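Local structure of endoglucanase E (Clostridium thermocellum, 2WAO) at residues L121-C134 with L166-I178. The protein probably removes acetyl groups from plant cell wall polysaccharides through its family 2 carbohydrate esterase domain, which also binds cellulose chains, beside an endo-1,4-beta-glucanase activity. Sequence-based numbering, arbitrary orientation.
Sequences LERKIEFIGDSITC and LNASANMIAWSGI. With BGC (beta-D-glucopyranose), chain B; BGC (beta-D-glucopyranose), chain C; FMT (formic acid), chain D.
Arg123 packs against Ala168 and reaches back to Leu166 where strands 123-129 and 168-174 come together. Its CB rests against Ala168 CB at 3.6 Å, its CD passes Leu166 O, and the chain, extended from CG to NE, brings NH1 to the same carbonyl oxygen. That bond, 2.8 Å from Arg123 NH1 to Leu166 O, lies in the guanidinium plane but reaches the oxygen from above the carbonyl plane. It ties the strand to Leu166, the residue before Asn167, whose positive phi marks the Schellman motif that ends helix 158-165; Trp333 adds a cation-pi contact to the guanidinium.

From there the strands run parallel, their axes 23° apart, and Ile125, Phe127 and Gly129 each donate and accept across the gap. The bond from Phe127 N to Asn171 O (2.8 Å) is almost straight, 178° at the hydrogen. On the face of Ile125 and Phe127, Ile125 CD1 touches Ala168 CB and Leu166 CD1, while the Phe127 ring presents its edge to Ala170 CB, CE2 lying 3.8 Å from it. On the other face Ile173 CG1 packs against the buried carboxylate of Glu126, which Arg16, Tyr196 and Tyr251 hold by a salt bridge and hydrogen bonds.

Beyond the strands, Asp130 caps the short helix, its OD1 accepting from Ile132 N at 3.1 Å. A formate, probably from the crystallisation liquor, accepts through O1 from Gly177 N (3.1 Å) and weakly from Ser131 N. In the conformer given, O6 of the chain B glucose donates to Ser131 OG (2.6 Å); His310 NE2 is also hydrogen-bonded to a bound glucose. A serine following the first strand of the parallel beta-sheet of an alpha/beta fold, with backbone N-H groups of Ser131 and Gly177 converging on one oxygen, is consistent with the nucleophile and oxyanion hole of SGNH (GDSL) hydrolases.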
loop_
_atom_site.group_PDB
_atom_site.type_symbol
_atom_site.label_atom_id
_atom_site.label_comp_id
_atom_site.label_asym_id
_atom_site.label_seq_id
_atom_site.Cartn_x
_atom_site.Cartn_y
_atom_site.Cartn_z
ATOM N N LEU A 121 -6.628 14.807 4.610
ATOM C CA LEU A 121 -5.267 15.199 4.970
ATOM C C LEU A 121 -4.619 15.941 3.801
ATOM O O LEU A 121 -4.760 15.535 2.648
ATOM C CB LEU A 121 -4.434 13.973 5.346
ATOM C CG LEU A 121 -4.939 13.196 6.560
ATOM C CD1 LEU A 121 -4.098 11.937 6.828
ATOM C CD2 LEU A 121 -4.886 14.124 7.742
ATOM N N GLU A 122 -3.899 17.013 4.108
ATOM C CA GLU A 122 -3.187 17.766 3.080
ATOM C C GLU A 122 -1.945 17.025 2.550
ATOM O O GLU A 122 -1.629 17.116 1.364
ATOM C CB GLU A 122 -2.779 19.129 3.651
ATOM C CG GLU A 122 -3.993 19.957 4.080
ATOM C CD GLU A 122 -4.715 20.624 2.903
ATOM O OE1 GLU A 122 -4.088 20.775 1.809
ATOM O OE2 GLU A 122 -5.904 21.023 3.078
ATOM N N ARG A 123 -1.278 16.288 3.435
ATOM C CA ARG A 123 -0.069 15.530 3.075
ATOM C C ARG A 123 -0.521 14.238 2.452
ATOM O O ARG A 123 -1.438 13.552 2.973
ATOM C CB ARG A 123 0.785 15.243 4.313
ATOM C CG ARG A 123 1.295 16.540 4.972
ATOM C CD ARG A 123 1.967 16.207 6.234
ATOM N NE ARG A 123 2.699 17.360 6.783
ATOM C CZ ARG A 123 3.370 17.314 7.932
ATOM N NH1 ARG A 123 3.382 16.205 8.653
ATOM N NH2 ARG A 123 4.031 18.385 8.374
ATOM N N LYS A 124 0.101 13.919 1.326
ATOM C CA LYS A 124 -0.325 12.773 0.513
ATOM C C LYS A 124 0.916 12.047 -0.014
ATOM O O LYS A 124 1.865 12.676 -0.534
ATOM C CB LYS A 124 -1.155 13.215 -0.682
ATOM C CG LYS A 124 -2.503 13.837 -0.335
ATOM C CD LYS A 124 -3.092 14.423 -1.615
ATOM C CE LYS A 124 -4.546 14.819 -1.438
ATOM N NZ LYS A 124 -4.569 16.059 -0.631
ATOM N N ILE A 125 0.870 10.723 0.056
ATOM C CA ILE A 125 2.001 9.870 -0.402
ATOM C C ILE A 125 1.404 8.803 -1.332
ATOM O O ILE A 125 0.273 8.341 -1.097
ATOM C CB ILE A 125 2.687 9.182 0.786
ATOM C CG1 ILE A 125 3.009 10.189 1.887
ATOM C CG2 ILE A 125 3.951 8.428 0.325
ATOM C CD1 ILE A 125 3.602 9.554 3.154
ATOM N N GLU A 126 2.109 8.452 -2.405
ATOM C CA GLU A 126 1.767 7.245 -3.173
ATOM C C GLU A 126 2.962 6.306 -3.026
ATOM O O GLU A 126 4.120 6.704 -3.244
ATOM C CB GLU A 126 1.542 7.556 -4.641
ATOM C CG GLU A 126 1.179 6.327 -5.494
ATOM C CD GLU A 126 0.758 6.731 -6.887
ATOM O OE1 GLU A 126 1.580 7.314 -7.595
ATOM O OE2 GLU A 126 -0.393 6.445 -7.290
ATOM N N PHE A 127 2.656 5.042 -2.726
ATOM C CA PHE A 127 3.668 4.001 -2.648
ATOM C C PHE A 127 3.477 3.125 -3.866
ATOM O O PHE A 127 2.316 2.799 -4.247
ATOM C CB PHE A 127 3.422 3.156 -1.395
ATOM C CG PHE A 127 3.779 3.864 -0.128
ATOM C CD1 PHE A 127 5.050 3.672 0.426
ATOM C CD2 PHE A 127 2.861 4.720 0.499
ATOM C CE1 PHE A 127 5.430 4.359 1.587
ATOM C CE2 PHE A 127 3.242 5.401 1.698
ATOM C CZ PHE A 127 4.524 5.205 2.197
ATOM N N ILE A 128 4.586 2.729 -4.479
ATOM C CA ILE A 128 4.523 1.802 -5.640
ATOM C C ILE A 128 5.412 0.623 -5.309
ATOM O O ILE A 128 6.600 0.795 -5.132
ATOM C CB ILE A 128 5.046 2.521 -6.932
ATOM C CG1 ILE A 128 4.236 3.787 -7.208
ATOM C CG2 ILE A 128 4.991 1.561 -8.189
ATOM C CD1 ILE A 128 4.816 4.675 -8.368
ATOM N N GLY A 129 4.873 -0.596 -5.249
ATOM C CA GLY A 129 5.734 -1.661 -4.807
ATOM C C GLY A 129 5.208 -3.061 -5.026
ATOM O O GLY A 129 4.375 -3.270 -5.882
ATOM N N ASP A 130 5.752 -3.999 -4.254
ATOM C CA ASP A 130 5.505 -5.435 -4.515
ATOM C C ASP A 130 5.010 -6.054 -3.204
ATOM O O ASP A 130 4.253 -5.405 -2.447
ATOM C CB ASP A 130 6.791 -6.071 -5.095
ATOM C CG ASP A 130 8.063 -5.835 -4.175
ATOM O OD1 ASP A 130 7.920 -5.612 -2.911
ATOM O OD2 ASP A 130 9.202 -5.907 -4.695
ATOM N N SER A 131 5.447 -7.275 -2.887
ATOM C CA SER A 131 4.929 -7.994 -1.722
ATOM C C SER A 131 5.249 -7.287 -0.427
ATOM O O SER A 131 4.486 -7.362 0.508
ATOM C CB SER A 131 5.518 -9.403 -1.642
ATOM O OG SER A 131 5.279 -10.112 -2.849
ATOM N N ILE A 132 6.417 -6.613 -0.387
ATOM C CA ILE A 132 6.888 -5.945 0.808
ATOM C C ILE A 132 5.893 -4.813 1.128
ATOM O O ILE A 132 5.476 -4.660 2.272
ATOM C CB ILE A 132 8.327 -5.395 0.616
ATOM C CG1 ILE A 132 9.307 -6.570 0.358
ATOM C CG2 ILE A 132 8.778 -4.662 1.949
ATOM C CD1 ILE A 132 10.621 -6.136 -0.285
ATOM N N THR A 133 5.465 -4.061 0.115
ATOM C CA THR A 133 4.511 -2.960 0.406
ATOM C C THR A 133 3.080 -3.381 0.610
ATOM O O THR A 133 2.340 -2.765 1.380
ATOM C CB THR A 133 4.814 -1.581 -0.335
ATOM O OG1 THR A 133 3.662 -0.863 -0.839
ATOM C CG2 THR A 133 5.982 -1.568 -1.116
ATOM N N CYS A 134 2.734 -4.522 0.043
ATOM C CA CYS A 134 1.480 -5.254 0.381
ATOM C C CYS A 134 1.457 -5.784 1.835
ATOM O O CYS A 134 0.380 -6.128 2.343
ATOM C CB CYS A 134 1.305 -6.444 -0.594
ATOM S SG CYS A 134 0.872 -5.909 -2.275
ATOM N N LEU A 166 3.513 10.573 9.637
ATOM C CA LEU A 166 3.561 11.890 8.979
ATOM C C LEU A 166 2.241 12.635 8.888
ATOM O O LEU A 166 2.191 13.737 8.317
ATOM C CB LEU A 166 4.149 11.763 7.563
ATOM C CG LEU A 166 5.578 11.203 7.482
ATOM C CD1 LEU A 166 5.883 10.748 6.059
ATOM C CD2 LEU A 166 6.632 12.169 7.968
ATOM N N ASN A 167 1.165 12.065 9.411
ATOM C CA ASN A 167 -0.179 12.636 9.265
ATOM C C ASN A 167 -0.550 12.865 7.781
ATOM O O ASN A 167 -1.124 13.895 7.398
ATOM C CB ASN A 167 -0.309 13.946 10.057
ATOM C CG ASN A 167 -1.756 14.345 10.271
ATOM O OD1 ASN A 167 -2.592 13.494 10.537
ATOM N ND2 ASN A 167 -2.052 15.638 10.165
ATOM N N ALA A 168 -0.246 11.846 6.987
ATOM C CA ALA A 168 -0.432 11.862 5.548
ATOM C C ALA A 168 -1.379 10.754 5.127
ATOM O O ALA A 168 -1.457 9.706 5.762
ATOM C CB ALA A 168 0.901 11.678 4.878
ATOM N N SER A 169 -2.110 10.955 4.057
ATOM C CA SER A 169 -2.841 9.811 3.493
ATOM C C SER A 169 -1.891 9.043 2.560
ATOM O O SER A 169 -0.833 9.560 2.150
ATOM C CB SER A 169 -4.082 10.313 2.757
ATOM O OG SER A 169 -3.682 11.130 1.708
ATOM N N ALA A 170 -2.237 7.798 2.250
ATOM C CA ALA A 170 -1.353 7.010 1.381
ATOM C C ALA A 170 -2.191 6.167 0.438
ATOM O O ALA A 170 -3.224 5.617 0.848
ATOM C CB ALA A 170 -0.405 6.151 2.198
ATOM N N ASN A 171 -1.796 6.152 -0.838
ATOM C CA ASN A 171 -2.304 5.173 -1.790
ATOM C C ASN A 171 -1.194 4.100 -2.002
ATOM O O ASN A 171 -0.035 4.439 -2.269
ATOM C CB ASN A 171 -2.776 5.814 -3.091
ATOM C CG ASN A 171 -4.049 6.674 -2.915
ATOM O OD1 ASN A 171 -4.662 6.740 -1.816
ATOM N ND2 ASN A 171 -4.446 7.334 -3.992
ATOM N N MET A 172 -1.559 2.822 -1.848
ATOM C CA MET A 172 -0.581 1.729 -1.910
ATOM C C MET A 172 -0.742 0.910 -3.190
ATOM O O MET A 172 -1.531 -0.051 -3.252
ATOM C CB MET A 172 -0.635 0.837 -0.649
ATOM C CG MET A 172 -0.353 1.572 0.667
ATOM S SD MET A 172 -0.777 0.637 2.169
ATOM C CE MET A 172 0.474 -0.673 2.232
ATOM N N ILE A 173 0.034 1.290 -4.196
ATOM C CA ILE A 173 -0.091 0.698 -5.519
ATOM C C ILE A 173 0.914 -0.443 -5.603
ATOM O O ILE A 173 2.050 -0.271 -6.067
ATOM C CB ILE A 173 0.037 1.762 -6.650
ATOM C CG1 ILE A 173 -0.920 2.950 -6.370
ATOM C CG2 ILE A 173 -0.259 1.092 -7.981
ATOM C CD1 ILE A 173 -2.399 2.520 -6.067
ATOM N N ALA A 174 0.484 -1.614 -5.116
ATOM C CA ALA A 174 1.448 -2.703 -4.871
ATOM C C ALA A 174 0.800 -4.030 -5.222
ATOM O O ALA A 174 -0.395 -4.222 -5.038
ATOM C CB ALA A 174 1.898 -2.671 -3.445
ATOM N N TRP A 175 1.616 -4.947 -5.697
ATOM C CA TRP A 175 1.114 -6.250 -6.189
ATOM C C TRP A 175 2.176 -7.274 -5.858
ATOM O O TRP A 175 3.337 -7.123 -6.279
ATOM C CB TRP A 175 0.929 -6.156 -7.711
ATOM C CG TRP A 175 0.161 -7.321 -8.284
ATOM C CD1 TRP A 175 0.648 -8.573 -8.537
ATOM C CD2 TRP A 175 -1.206 -7.310 -8.716
ATOM N NE1 TRP A 175 -0.356 -9.362 -9.098
ATOM C CE2 TRP A 175 -1.494 -8.602 -9.225
ATOM C CE3 TRP A 175 -2.234 -6.322 -8.708
ATOM C CZ2 TRP A 175 -2.783 -8.959 -9.713
ATOM C CZ3 TRP A 175 -3.508 -6.671 -9.202
ATOM C CH2 TRP A 175 -3.763 -7.978 -9.716
ATOM N N SER A 176 1.807 -8.293 -5.081
ATOM C CA SER A 176 2.779 -9.307 -4.627
ATOM C C SER A 176 3.443 -10.020 -5.810
ATOM O O SER A 176 2.766 -10.384 -6.777
ATOM C CB SER A 176 2.127 -10.309 -3.687
ATOM O OG SER A 176 2.107 -9.790 -2.375
ATOM N N GLY A 177 4.769 -10.128 -5.757
ATOM C CA GLY A 177 5.563 -10.804 -6.801
ATOM C C GLY A 177 5.886 -9.985 -8.046
ATOM O O GLY A 177 6.555 -10.491 -8.933
ATOM N N ILE A 178 5.408 -8.737 -8.139
ATOM C CA ILE A 178 5.582 -7.952 -9.362
ATOM C C ILE A 178 6.995 -7.331 -9.420
ATOM O O ILE A 178 7.595 -7.048 -8.361
ATOM C CB ILE A 178 4.500 -6.825 -9.429
ATOM C CG1 ILE A 178 4.158 -6.521 -10.902
ATOM C CG2 ILE A 178 4.897 -5.541 -8.603
ATOM C CD1 ILE A 178 2.890 -5.649 -11.060
HETATM C C2 BGC B . 6.936 -17.167 -2.510
HETATM C C3 BGC B . 6.014 -17.013 -3.710
HETATM C C4 BGC B . 5.597 -15.545 -3.856
HETATM C C5 BGC B . 6.869 -14.671 -3.935
HETATM C C6 BGC B . 6.615 -13.168 -4.172
HETATM C C1 BGC B . 8.112 -16.202 -2.633
HETATM O O2 BGC B . 7.352 -18.532 -2.406
HETATM O O3 BGC B . 4.853 -17.834 -3.531
HETATM O O4 BGC B . 5.002 -15.563 -5.056
HETATM O O5 BGC B . 7.634 -14.874 -2.749
HETATM O O6 BGC B . 5.836 -12.663 -3.102
HETATM C C2 BGC C . 3.332 -14.718 -6.597
HETATM C C3 BGC C . 1.911 -14.142 -6.649
HETATM C C4 BGC C . 0.978 -14.886 -5.691
HETATM C C5 BGC C . 1.566 -14.813 -4.296
HETATM C C6 BGC C . 0.637 -15.421 -3.231
HETATM C C1 BGC C . 3.773 -14.850 -5.143
HETATM O O2 BGC C . 4.249 -13.919 -7.331
HETATM O O3 BGC C . 1.433 -14.111 -7.978
HETATM O O4 BGC C . -0.279 -14.240 -5.661
HETATM O O5 BGC C . 2.785 -15.530 -4.393
HETATM O O6 BGC C . 0.779 -16.817 -3.196
HETATM C C FMT D . 8.177 -8.847 -3.862
HETATM O O1 FMT D . 7.357 -9.749 -4.092
HETATM O O2 FMT D . 8.814 -8.656 -2.817
HETATM O O HOH W 1 -5.594 13.068 1.617
HETATM O O HOH W 2 -1.829 16.466 6.426
HETATM O O HOH W 3 10.036 -6.303 -7.149
#